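Local coordinates for protein acetone carboxylase alpha subunit (PDB 5M45) that serves as the manganese-binding alpha subunit of a bacterial carboxylase and belongs, by sequence, to the hydantoinase B/oxoprolinase family, at residues D295-A299 / W342-N346; M187-Q191 / A605-E609; D308-L312 / V751-G755; M534-N539 / Y618-R623. All blocks are in the same frame, centred on the assembly; numbering follows the deposited sequence.

Interaction 1 of 4, residues D295-A299 / W342-N346; sequences DVPYA and WHTYN
The Tyr345 hydroxyl comes to the edge of the Tyr298 ring, near its plane, while Tyr298 OH approaches the Tyr345 ring obliquely, the side chains coming from opposite directions. Tyr298 OH stands 2.9 Å from Tyr345 OH. Alongside this polar meeting, Tyr298 CE1 rests 3.9 Å from Tyr345 CE2. The edge of the Tyr345 ring also receives an apolar neighbour in its plane, Val296 CG1, at 3.9 Å from Tyr345 CE2. Val296 turns both methyls to this ring, a chi1 of -176° swinging CG1 away from the backbone N, and CG2 reaches Tyr345 CD2. Obliquely to the Tyr298 ring come the backbone oxygen of Trp342, 3.7 Å from Tyr298 CE2, and the CB of His343. Tyr345 N donates to His343 ND1 over 3.2 Å, 16° out of the ring plane, which helps set the rotation of the imidazole and is consistent with ND1 acting as an acceptor. Tyrosine suits both places: the rings supply apolar surface to Val296 and His343 CB, while each hydroxyl meets the other. Pro297 is the centre of an inverse gamma turn, closed by a weak Tyr298 N to Val296 O bond, and the side chains before and after it both start toward 342-346. The contact lies on strand 286-297, an outermost strand of a four-stranded mixed sheet, where Val296 pairs through its backbone with Thr314 of strand 313-324. Against it packs the loop between strand 330-333 and helix 349-361, whose Trp342 NE1 bonds to Tyr754 O and Thr344 OG1 to Ala188 O.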
loop_
_atom_site.group_PDB
_atom_site.type_symbol
_atom_site.label_atom_id
_atom_site.label_comp_id
_atom_site.label_asym_id
_atom_site.label_seq_id
_atom_site.Cartn_x
_atom_site.Cartn_y
_atom_site.Cartn_z
ATOM N N ASP A 295 15.777 -14.390 -19.084
ATOM C CA ASP A 295 14.926 -15.484 -18.603
ATOM C C ASP A 295 14.066 -15.146 -17.390
ATOM O O ASP A 295 14.523 -14.418 -16.509
ATOM C CB ASP A 295 15.757 -16.747 -18.326
ATOM C CG ASP A 295 16.853 -16.565 -17.239
ATOM O OD1 ASP A 295 17.734 -15.667 -17.374
ATOM O OD2 ASP A 295 16.882 -17.367 -16.264
ATOM N N VAL A 296 12.840 -15.689 -17.366
ATOM C CA VAL A 296 11.930 -15.635 -16.218
ATOM C C VAL A 296 11.465 -17.069 -15.857
ATOM O O VAL A 296 10.392 -17.504 -16.295
ATOM C CB VAL A 296 10.734 -14.726 -16.497
ATOM C CG1 VAL A 296 9.853 -14.605 -15.258
ATOM C CG2 VAL A 296 11.199 -13.333 -16.935
ATOM N N PRO A 297 12.271 -17.796 -15.025
ATOM C CA PRO A 297 11.967 -19.195 -14.691
ATOM C C PRO A 297 10.974 -19.351 -13.510
ATOM O O PRO A 297 11.340 -19.869 -12.432
ATOM C CB PRO A 297 13.347 -19.794 -14.396
ATOM C CG PRO A 297 14.166 -18.660 -13.905
ATOM C CD PRO A 297 13.679 -17.465 -14.705
ATOM N N TYR A 298 9.711 -18.924 -13.740
ATOM C CA TYR A 298 8.707 -18.928 -12.665
ATOM C C TYR A 298 8.016 -20.278 -12.481
ATOM O O TYR A 298 7.237 -20.437 -11.543
ATOM C CB TYR A 298 7.682 -17.786 -12.836
ATOM C CG TYR A 298 8.022 -16.458 -12.156
ATOM C CD1 TYR A 298 9.356 -16.043 -11.970
ATOM C CD2 TYR A 298 7.014 -15.607 -11.716
ATOM C CE1 TYR A 298 9.656 -14.822 -11.374
ATOM C CE2 TYR A 298 7.300 -14.391 -11.116
ATOM C CZ TYR A 298 8.621 -13.999 -10.942
ATOM O OH TYR A 298 8.924 -12.796 -10.354
ATOM N N ALA A 299 8.279 -21.250 -13.340
ATOM C CA ALA A 299 7.727 -22.611 -13.162
ATOM C C ALA A 299 8.347 -23.376 -11.981
ATOM O O ALA A 299 7.682 -24.251 -11.414
ATOM C CB ALA A 299 7.818 -23.434 -14.449
ATOM N N TRP A 342 3.211 -11.399 -15.480
ATOM C CA TRP A 342 2.857 -11.545 -14.073
ATOM C C TRP A 342 4.135 -11.840 -13.257
ATOM O O TRP A 342 4.468 -12.977 -12.940
ATOM C CB TRP A 342 1.778 -12.612 -13.862
ATOM C CG TRP A 342 0.525 -12.401 -14.671
ATOM C CD1 TRP A 342 0.122 -13.151 -15.753
ATOM C CD2 TRP A 342 -0.473 -11.392 -14.496
ATOM N NE1 TRP A 342 -1.063 -12.673 -16.251
ATOM C CE2 TRP A 342 -1.448 -11.585 -15.502
ATOM C CE3 TRP A 342 -0.633 -10.330 -13.607
ATOM C CZ2 TRP A 342 -2.586 -10.777 -15.614
ATOM C CZ3 TRP A 342 -1.759 -9.537 -13.713
ATOM C CH2 TRP A 342 -2.727 -9.763 -14.723
ATOM N N HIS A 343 4.853 -10.749 -12.992
ATOM C CA HIS A 343 6.179 -10.733 -12.362
ATOM C C HIS A 343 6.496 -9.263 -12.031
ATOM O O HIS A 343 5.656 -8.394 -12.267
ATOM C CB HIS A 343 7.213 -11.386 -13.289
ATOM C CG HIS A 343 7.209 -10.856 -14.689
ATOM N ND1 HIS A 343 7.486 -9.544 -14.993
ATOM C CD2 HIS A 343 6.962 -11.459 -15.879
ATOM C CE1 HIS A 343 7.405 -9.348 -16.300
ATOM N NE2 HIS A 343 7.070 -10.497 -16.859
ATOM N N THR A 344 7.705 -8.998 -11.524
ATOM C CA THR A 344 8.122 -7.636 -11.105
ATOM C C THR A 344 9.104 -6.932 -12.064
ATOM O O THR A 344 9.778 -5.972 -11.667
ATOM C CB THR A 344 8.702 -7.676 -9.667
ATOM O OG1 THR A 344 9.829 -8.550 -9.591
ATOM C CG2 THR A 344 7.632 -8.163 -8.689
ATOM N N TYR A 345 9.097 -7.325 -13.341
ATOM C CA TYR A 345 10.110 -6.909 -14.359
ATOM C C TYR A 345 9.542 -5.979 -15.447
ATOM O O TYR A 345 10.281 -5.612 -16.403
ATOM C CB TYR A 345 10.848 -8.159 -14.984
ATOM C CG TYR A 345 11.109 -9.236 -13.920
ATOM C CD1 TYR A 345 11.770 -8.908 -12.734
ATOM C CD2 TYR A 345 10.707 -10.567 -14.105
ATOM C CE1 TYR A 345 11.953 -9.832 -11.732
ATOM C CE2 TYR A 345 10.895 -11.518 -13.091
ATOM C CZ TYR A 345 11.513 -11.155 -11.912
ATOM O OH TYR A 345 11.658 -12.061 -10.881
ATOM N N ASN A 346 8.278 -5.566 -15.328
ATOM C CA ASN A 346 7.658 -4.664 -16.275
ATOM C C ASN A 346 8.193 -3.226 -16.167
ATOM O O ASN A 346 8.783 -2.849 -15.126
ATOM C CB ASN A 346 6.130 -4.664 -16.065
ATOM C CG ASN A 346 5.550 -6.069 -16.125
ATOM O OD1 ASN A 346 5.492 -6.667 -17.193
ATOM N ND2 ASN A 346 5.178 -6.628 -14.970
#

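Interaction 2 of 4, residues M187-Q191 / A605-E609; sequences MATGQ and AITTE
Thr189 lays its side chain against the backbone of Thr607 and Thr608, touching with both of its branches. Its hydroxyl donates to the carbonyl of Thr607, with OG1 2.8 Å from Thr607 O and tilted 21° from the carbonyl plane. A chi1 of 59° sets OG1 between the backbone N and the carbonyl carbon and sends CG2 the other way, to meet Ile606 CG2 at 4.1 Å. Threonine thus fits by having a polar and an apolar branch on one carbon. Thr608 adds its methyl, CG2, which comes 3.8 Å from Thr189 OG1 and lies beside the Gly190 backbone, 3.9 Å from its N. Gly190 follows with a positive phi, a conformation that glycine adopts readily because it lacks a CB. A water bridges the backbones further on, donating to Thr189 O at 2.8 Å and accepting from Glu609 N at 2.9 Å. The other threonine hydroxyls serve different partners: Thr607 OG1 bonds to Phe536 N and Thr608 OG1 to Arg304 N. Glu609 reaches beyond the chain, its OE1 bonding to Ser307 of the second subunit. Two loops without regular strand pairing are therefore joined by one direct hydroxyl-to-carbonyl bond and one water bridge, so buried backbone groups of Thr607, Thr189 and Glu609 find polar partners, while the methyls of Thr189, Ile606 and Thr608 provide the apolar part of the contact.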
loop_
_atom_site.group_PDB
_atom_site.type_symbol
_atom_site.label_atom_id
_atom_site.label_comp_id
_atom_site.label_asym_id
_atom_site.label_seq_id
_atom_site.Cartn_x
_atom_site.Cartn_y
_atom_site.Cartn_z
ATOM N N MET A 187 14.526 -5.152 -4.822
ATOM C CA MET A 187 14.288 -5.797 -6.126
ATOM C C MET A 187 13.454 -7.070 -5.935
ATOM O O MET A 187 13.836 -8.178 -6.310
ATOM C CB MET A 187 15.635 -6.154 -6.771
ATOM C CG MET A 187 16.703 -5.076 -6.751
ATOM S SD MET A 187 16.170 -3.433 -7.329
ATOM C CE MET A 187 17.753 -2.615 -7.279
ATOM N N ALA A 188 12.302 -6.877 -5.290
ATOM C CA ALA A 188 11.608 -7.945 -4.599
ATOM C C ALA A 188 10.833 -8.883 -5.543
ATOM O O ALA A 188 10.381 -8.470 -6.625
ATOM C CB ALA A 188 10.645 -7.323 -3.610
ATOM N N THR A 189 10.727 -10.136 -5.099
ATOM C CA THR A 189 9.905 -11.170 -5.695
ATOM C C THR A 189 8.851 -11.599 -4.662
ATOM O O THR A 189 9.021 -11.344 -3.464
ATOM C CB THR A 189 10.716 -12.414 -6.051
ATOM O OG1 THR A 189 11.337 -12.930 -4.859
ATOM C CG2 THR A 189 11.796 -12.085 -7.061
ATOM N N GLY A 190 7.808 -12.267 -5.147
ATOM C CA GLY A 190 6.709 -12.761 -4.309
ATOM C C GLY A 190 5.379 -12.294 -4.800
ATOM O O GLY A 190 4.504 -13.109 -5.091
ATOM N N GLN A 191 5.208 -10.973 -4.881
ATOM C CA GLN A 191 4.040 -10.373 -5.554
ATOM C C GLN A 191 4.153 -10.573 -7.090
ATOM O O GLN A 191 5.265 -10.717 -7.617
ATOM C CB GLN A 191 3.929 -8.866 -5.223
ATOM C CG GLN A 191 5.005 -7.966 -5.843
ATOM C CD GLN A 191 6.306 -7.825 -5.050
ATOM O OE1 GLN A 191 6.628 -8.605 -4.147
ATOM N NE2 GLN A 191 7.070 -6.819 -5.411
ATOM N N ALA A 605 18.314 -18.844 -10.603
ATOM C CA ALA A 605 18.864 -17.557 -10.161
ATOM C C ALA A 605 17.816 -16.558 -9.668
ATOM O O ALA A 605 18.160 -15.444 -9.277
ATOM C CB ALA A 605 19.713 -16.955 -11.281
ATOM N N ILE A 606 16.555 -16.956 -9.721
ATOM C CA ILE A 606 15.402 -16.220 -9.157
ATOM C C ILE A 606 14.651 -17.127 -8.182
ATOM O O ILE A 606 14.259 -18.243 -8.532
ATOM C CB ILE A 606 14.357 -15.815 -10.219
ATOM C CG1 ILE A 606 14.989 -14.936 -11.253
ATOM C CG2 ILE A 606 13.191 -15.064 -9.528
ATOM C CD1 ILE A 606 14.044 -14.584 -12.412
ATOM N N THR A 607 14.467 -16.637 -6.957
ATOM C CA THR A 607 13.694 -17.335 -5.940
ATOM C C THR A 607 12.844 -16.344 -5.125
ATOM O O THR A 607 13.060 -15.138 -5.185
ATOM C CB THR A 607 14.577 -18.142 -4.959
ATOM O OG1 THR A 607 15.415 -17.256 -4.209
ATOM C CG2 THR A 607 15.443 -19.187 -5.662
ATOM N N THR A 608 11.873 -16.879 -4.385
ATOM C CA THR A 608 11.171 -16.136 -3.341
ATOM C C THR A 608 11.775 -16.511 -1.992
ATOM O O THR A 608 12.520 -17.502 -1.890
ATOM C CB THR A 608 9.648 -16.427 -3.332
ATOM O OG1 THR A 608 9.394 -17.845 -3.213
ATOM C CG2 THR A 608 9.031 -15.904 -4.635
ATOM N N GLU A 609 11.430 -15.751 -0.971
ATOM C CA GLU A 609 12.051 -15.870 0.350
ATOM C C GLU A 609 12.013 -17.303 0.942
ATOM O O GLU A 609 11.004 -18.012 0.824
ATOM C CB GLU A 609 11.541 -14.790 1.337
ATOM C CG GLU A 609 10.166 -14.965 1.948
ATOM C CD GLU A 609 9.745 -13.774 2.864
ATOM O OE1 GLU A 609 8.583 -13.309 2.731
ATOM O OE2 GLU A 609 10.537 -13.304 3.719
HETATM O O HOH W 1 9.998 -13.288 -1.625
#

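Interaction 3 of 4, residues D308-L312 / V751-G755; sequences DFAKL and VPTYG
Aromatic contact is centred on Phe309 and Tyr754, and it is the CB of Phe309, more than its ring, that lies over a face of the tyrosine. This CH-pi contact puts Phe309 CB 4.1 Å from the centroid of the Tyr754 ring, 29° off the normal. The two rings are nearly parallel, with planes at 19°, but slid so far apart, at 5.4 Å between centroids, that they barely overlap. Phe309, at chi1 56°, lays CB, CG and CD2 against Tyr754 CD2; the Phe309 ring also meets Trp342 edge-to-face.

Apolar contacts continue along the chain. Leu312 CD1 packs against Val751 CG2 at 3.8 Å, the two side chains crossing at about a right angle. Pro752, a compact ring, touches both Leu312 and Phe309: its CD lies 4.4 Å from Leu312 CB, and its CB rests against the Phe309 backbone oxygen.

Polar linkage is carried by water: one molecule donates to Phe309 O at 2.9 Å and, weakly, to Tyr754 O at 3.5 Å. The polar ends of the side chains look elsewhere. Tyr754 OH bonds to Trp532 O of the second subunit, Asp308 OD2 to Met611 N of that subunit, and Lys311 NZ to Tyr298 O.

Cohesion between the short 3-10 turn and the C-terminal loop thus rests on carbon surfaces and a shared water, while hydroxyl and carboxylate are spent on the neighbouring subunit, tying this region to the second copy of the protein.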
loop_
_atom_site.group_PDB
_atom_site.type_symbol
_atom_site.label_atom_id
_atom_site.label_comp_id
_atom_site.label_asym_id
_atom_site.label_seq_id
_atom_site.Cartn_x
_atom_site.Cartn_y
_atom_site.Cartn_z
ATOM N N ASP A 308 -1.893 -18.623 -9.332
ATOM C CA ASP A 308 -1.547 -19.740 -10.252
ATOM C C ASP A 308 -1.357 -19.344 -11.749
ATOM O O ASP A 308 -0.608 -20.005 -12.494
ATOM C CB ASP A 308 -2.531 -20.915 -10.120
ATOM C CG ASP A 308 -4.010 -20.528 -10.417
ATOM O OD1 ASP A 308 -4.368 -19.269 -10.380
ATOM O OD2 ASP A 308 -4.769 -21.516 -10.703
ATOM N N PHE A 309 -1.982 -18.237 -12.164
ATOM C CA PHE A 309 -1.844 -17.743 -13.540
ATOM C C PHE A 309 -0.435 -17.156 -13.822
ATOM O O PHE A 309 -0.128 -16.850 -14.984
ATOM C CB PHE A 309 -2.974 -16.759 -13.897
ATOM C CG PHE A 309 -3.096 -15.578 -12.959
ATOM C CD1 PHE A 309 -2.233 -14.489 -13.062
ATOM C CD2 PHE A 309 -4.089 -15.546 -11.977
ATOM C CE1 PHE A 309 -2.323 -13.412 -12.203
ATOM C CE2 PHE A 309 -4.203 -14.441 -11.121
ATOM C CZ PHE A 309 -3.297 -13.381 -11.222
ATOM N N ALA A 310 0.403 -16.986 -12.784
ATOM C CA ALA A 310 1.792 -16.512 -12.910
ATOM C C ALA A 310 2.838 -17.617 -12.973
ATOM O O ALA A 310 4.038 -17.314 -13.174
ATOM C CB ALA A 310 2.137 -15.556 -11.745
ATOM N N LYS A 311 2.428 -18.875 -12.760
ATOM C CA LYS A 311 3.368 -19.994 -12.704
ATOM C C LYS A 311 3.665 -20.539 -14.084
ATOM O O LYS A 311 3.050 -21.517 -14.524
ATOM C CB LYS A 311 2.883 -21.126 -11.819
ATOM C CG LYS A 311 2.823 -20.816 -10.352
ATOM C CD LYS A 311 4.176 -20.800 -9.643
ATOM C CE LYS A 311 4.836 -22.186 -9.519
ATOM N NZ LYS A 311 6.300 -21.920 -9.264
ATOM N N LEU A 312 4.633 -19.911 -14.749
ATOM C CA LEU A 312 5.116 -20.362 -16.059
ATOM C C LEU A 312 6.477 -19.761 -16.358
ATOM O O LEU A 312 6.852 -18.692 -15.796
ATOM C CB LEU A 312 4.122 -20.027 -17.191
ATOM C CG LEU A 312 4.011 -18.592 -17.724
ATOM C CD1 LEU A 312 3.430 -18.565 -19.127
ATOM C CD2 LEU A 312 3.203 -17.697 -16.793
ATOM N N VAL A 751 -0.042 -23.190 -21.567
ATOM C CA VAL A 751 0.340 -22.423 -20.377
ATOM C C VAL A 751 -0.741 -21.376 -20.150
ATOM O O VAL A 751 -1.457 -21.036 -21.087
ATOM C CB VAL A 751 1.722 -21.754 -20.515
ATOM C CG1 VAL A 751 2.818 -22.808 -20.580
ATOM C CG2 VAL A 751 1.816 -20.849 -21.728
ATOM N N PRO A 752 -0.834 -20.832 -18.927
ATOM C CA PRO A 752 -1.775 -19.704 -18.724
ATOM C C PRO A 752 -1.466 -18.482 -19.604
ATOM O O PRO A 752 -0.303 -18.168 -19.812
ATOM C CB PRO A 752 -1.606 -19.358 -17.242
ATOM C CG PRO A 752 -0.917 -20.525 -16.619
ATOM C CD PRO A 752 -0.093 -21.159 -17.686
ATOM N N THR A 753 -2.526 -17.804 -20.079
ATOM C CA THR A 753 -2.412 -16.617 -20.933
ATOM C C THR A 753 -3.311 -15.443 -20.468
ATOM O O THR A 753 -3.785 -14.624 -21.305
ATOM C CB THR A 753 -2.739 -16.953 -22.407
ATOM O OG1 THR A 753 -4.092 -17.394 -22.483
ATOM C CG2 THR A 753 -1.844 -18.063 -22.978
ATOM N N TYR A 754 -3.503 -15.315 -19.157
ATOM C CA TYR A 754 -4.214 -14.156 -18.575
ATOM C C TYR A 754 -3.491 -12.873 -18.935
ATOM O O TYR A 754 -2.253 -12.771 -18.848
ATOM C CB TYR A 754 -4.372 -14.290 -17.044
ATOM C CG TYR A 754 -5.469 -15.255 -16.554
ATOM C CD1 TYR A 754 -5.928 -16.305 -17.339
ATOM C CD2 TYR A 754 -5.997 -15.129 -15.259
ATOM C CE1 TYR A 754 -6.912 -17.171 -16.877
ATOM C CE2 TYR A 754 -6.982 -15.997 -14.792
ATOM C CZ TYR A 754 -7.412 -17.045 -15.588
ATOM O OH TYR A 754 -8.395 -17.893 -15.186
ATOM N N GLY A 755 -4.255 -11.897 -19.384
ATOM C CA GLY A 755 -3.751 -10.637 -19.854
ATOM C C GLY A 755 -3.341 -10.557 -21.319
ATOM O O GLY A 755 -2.951 -9.464 -21.777
HETATM O O HOH W 2 -1.052 -15.750 -17.505
#

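Interaction 4 of 4, residues M534-N539 / Y618-R623; sequences MFFMGN and YLNYMR
Tyr618 lies flat between two side chains from 534-539. On one face its ring forms an offset stack with Phe536, the centroids 4.0 Å apart and the planes only 3° from parallel, the two side chains arriving from opposite directions. On the opposite face the methyl of Met534 makes a CH-pi contact, CE lying 4.0 Å from the ring centroid, with the sulfur set obliquely in a Met-aromatic contact. Tyr618 extends away from its backbone N (chi1 -178°), and its OH donates a hydrogen bond to Phe535 O, 2.7 Å away, from above the carbonyl plane; Asn437 ND2 also bonds to that hydroxyl. Farther on, Arg623 grips Asn539 side-on: NE bonds to OD1 at 2.9 Å and NH2 to the backbone O at 2.8 Å, the amide and guanidinium planes 42° apart. Gly538, lacking a side chain, leaves room for NH2, which lies 3.7 Å from its C. Arginine suits the place because its several N-H groups can hold two oxygens of one residue. The contact joins two antiparallel sheets: strand 532-535 runs between 440-442 and 610-612, while strand 617-621 lies between 520-526 and 559-563, whose Arg559 and Ala561 also touch Phe536.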
loop_
_atom_site.group_PDB
_atom_site.type_symbol
_atom_site.label_atom_id
_atom_site.label_comp_id
_atom_site.label_asym_id
_atom_site.label_seq_id
_atom_site.Cartn_x
_atom_site.Cartn_y
_atom_site.Cartn_z
ATOM N N MET A 534 16.066 -15.226 3.129
ATOM C CA MET A 534 16.812 -14.643 2.006
ATOM C C MET A 534 16.324 -15.202 0.659
ATOM O O MET A 534 15.671 -16.247 0.600
ATOM C CB MET A 534 18.333 -14.867 2.152
ATOM C CG MET A 534 18.917 -14.458 3.514
ATOM S SD MET A 534 20.709 -14.580 3.685
ATOM C CE MET A 534 21.264 -13.287 2.556
ATOM N N PHE A 535 16.657 -14.508 -0.418
ATOM C CA PHE A 535 16.341 -14.945 -1.781
ATOM C C PHE A 535 17.337 -14.358 -2.800
ATOM O O PHE A 535 18.161 -13.497 -2.467
ATOM C CB PHE A 535 14.871 -14.675 -2.152
ATOM C CG PHE A 535 14.457 -13.199 -2.164
ATOM C CD1 PHE A 535 14.084 -12.544 -0.976
ATOM C CD2 PHE A 535 14.382 -12.490 -3.367
ATOM C CE1 PHE A 535 13.672 -11.216 -0.981
ATOM C CE2 PHE A 535 13.974 -11.165 -3.382
ATOM C CZ PHE A 535 13.624 -10.529 -2.207
ATOM N N PHE A 536 17.292 -14.928 -4.002
ATOM C CA PHE A 536 18.174 -14.574 -5.129
ATOM C C PHE A 536 17.379 -13.891 -6.243
ATOM O O PHE A 536 16.201 -14.227 -6.472
ATOM C CB PHE A 536 18.821 -15.875 -5.720
ATOM C CG PHE A 536 19.794 -16.574 -4.797
ATOM C CD1 PHE A 536 19.357 -17.495 -3.862
ATOM C CD2 PHE A 536 21.147 -16.337 -4.885
ATOM C CE1 PHE A 536 20.248 -18.158 -3.000
ATOM C CE2 PHE A 536 22.054 -16.988 -4.034
ATOM C CZ PHE A 536 21.597 -17.897 -3.069
ATOM N N MET A 537 18.008 -12.969 -6.958
ATOM C CA MET A 537 17.391 -12.280 -8.111
ATOM C C MET A 537 18.453 -11.833 -9.126
ATOM O O MET A 537 19.264 -10.965 -8.843
ATOM C CB MET A 537 16.566 -11.053 -7.653
ATOM C CG MET A 537 15.764 -10.354 -8.768
ATOM S SD MET A 537 14.650 -11.420 -9.704
ATOM C CE MET A 537 15.257 -11.384 -11.398
ATOM N N GLY A 538 18.399 -12.446 -10.316
ATOM C CA GLY A 538 19.314 -12.171 -11.445
ATOM C C GLY A 538 19.045 -13.102 -12.624
ATOM O O GLY A 538 18.176 -13.992 -12.546
ATOM N N ASN A 539 19.772 -12.901 -13.712
ATOM C CA ASN A 539 19.663 -13.747 -14.912
ATOM C C ASN A 539 20.302 -15.116 -14.652
ATOM O O ASN A 539 21.321 -15.209 -13.950
ATOM C CB ASN A 539 20.291 -13.057 -16.136
ATOM C CG ASN A 539 21.790 -12.815 -15.991
ATOM O OD1 ASN A 539 22.239 -12.288 -14.988
ATOM N ND2 ASN A 539 22.579 -13.212 -17.008
ATOM N N TYR A 618 25.407 -18.238 1.881
ATOM C CA TYR A 618 24.796 -17.638 0.670
ATOM C C TYR A 618 25.933 -17.079 -0.194
ATOM O O TYR A 618 26.765 -16.303 0.312
ATOM C CB TYR A 618 23.831 -16.510 1.114
ATOM C CG TYR A 618 23.029 -15.761 0.036
ATOM C CD1 TYR A 618 23.649 -14.906 -0.895
ATOM C CD2 TYR A 618 21.619 -15.849 -0.005
ATOM C CE1 TYR A 618 22.918 -14.213 -1.848
ATOM C CE2 TYR A 618 20.887 -15.158 -0.962
ATOM C CZ TYR A 618 21.537 -14.330 -1.876
ATOM O OH TYR A 618 20.817 -13.606 -2.832
ATOM N N LEU A 619 25.978 -17.484 -1.484
ATOM C CA LEU A 619 26.966 -16.931 -2.455
ATOM C C LEU A 619 26.367 -15.766 -3.243
ATOM O O LEU A 619 25.400 -15.967 -3.959
ATOM C CB LEU A 619 27.467 -18.021 -3.422
ATOM C CG LEU A 619 28.472 -17.573 -4.494
ATOM C CD1 LEU A 619 29.788 -17.193 -3.851
ATOM C CD2 LEU A 619 28.716 -18.657 -5.551
ATOM N N ASN A 620 26.936 -14.571 -3.113
ATOM C CA ASN A 620 26.598 -13.404 -3.949
ATOM C C ASN A 620 27.545 -13.299 -5.152
ATOM O O ASN A 620 28.751 -13.062 -4.988
ATOM C CB ASN A 620 26.664 -12.092 -3.128
ATOM C CG ASN A 620 25.736 -11.007 -3.671
ATOM O OD1 ASN A 620 24.717 -11.306 -4.255
ATOM N ND2 ASN A 620 26.101 -9.737 -3.475
ATOM N N TYR A 621 27.018 -13.492 -6.358
ATOM C CA TYR A 621 27.822 -13.554 -7.604
ATOM C C TYR A 621 27.413 -12.385 -8.513
ATOM O O TYR A 621 26.253 -12.310 -8.976
ATOM C CB TYR A 621 27.620 -14.960 -8.269
ATOM C CG TYR A 621 27.919 -15.130 -9.775
ATOM C CD1 TYR A 621 28.836 -14.322 -10.467
ATOM C CD2 TYR A 621 27.296 -16.163 -10.495
ATOM C CE1 TYR A 621 29.077 -14.498 -11.843
ATOM C CE2 TYR A 621 27.549 -16.353 -11.871
ATOM C CZ TYR A 621 28.420 -15.505 -12.532
ATOM O OH TYR A 621 28.627 -15.686 -13.884
ATOM N N MET A 622 28.368 -11.490 -8.772
ATOM C CA MET A 622 28.174 -10.344 -9.684
ATOM C C MET A 622 28.682 -10.658 -11.095
ATOM O O MET A 622 29.781 -11.203 -11.263
ATOM C CB MET A 622 28.890 -9.085 -9.151
ATOM C CG MET A 622 28.085 -8.284 -8.134
ATOM S SD MET A 622 27.423 -9.147 -6.680
ATOM C CE MET A 622 28.939 -9.637 -5.871
ATOM N N ARG A 623 27.902 -10.287 -12.104
ATOM C CA ARG A 623 28.211 -10.703 -13.491
ATOM C C ARG A 623 29.340 -9.925 -14.183
ATOM O O ARG A 623 29.634 -8.766 -13.855
ATOM C CB ARG A 623 26.963 -10.577 -14.386
ATOM C CG ARG A 623 25.632 -11.127 -13.853
ATOM C CD ARG A 623 25.676 -12.598 -13.460
ATOM N NE ARG A 623 24.312 -13.077 -13.131
ATOM C CZ ARG A 623 23.883 -13.525 -11.951
ATOM N NH1 ARG A 623 24.667 -13.632 -10.883
ATOM N NH2 ARG A 623 22.620 -13.921 -11.845
#

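How the interactions relate
Interactions 1, 2 and 4 all lie in the part of the chain related to hydantoinase B and oxoprolinase, their centres 9 to 16 Å apart, and form a buried group; interaction 3 sits nearer the surface, 11 Å from interaction 1 and 25 Å from interaction 4. Along the chain, 295-299/342-346 is nested inside the loop closed by 187-191/605-609, which crosses 534-539/618-623; interaction 3 crosses 1 and 2 and encloses 4. Loop 605-609 mediates within the group: Ile606 packs on Pro297 and Met537. Interaction 3 brings the C-terminal loop 751-755 back to the connection between strands 286-297 and 313-324. Contacts between distant sequence parts thus knit the sheets, their loops and the C-terminal region into one body.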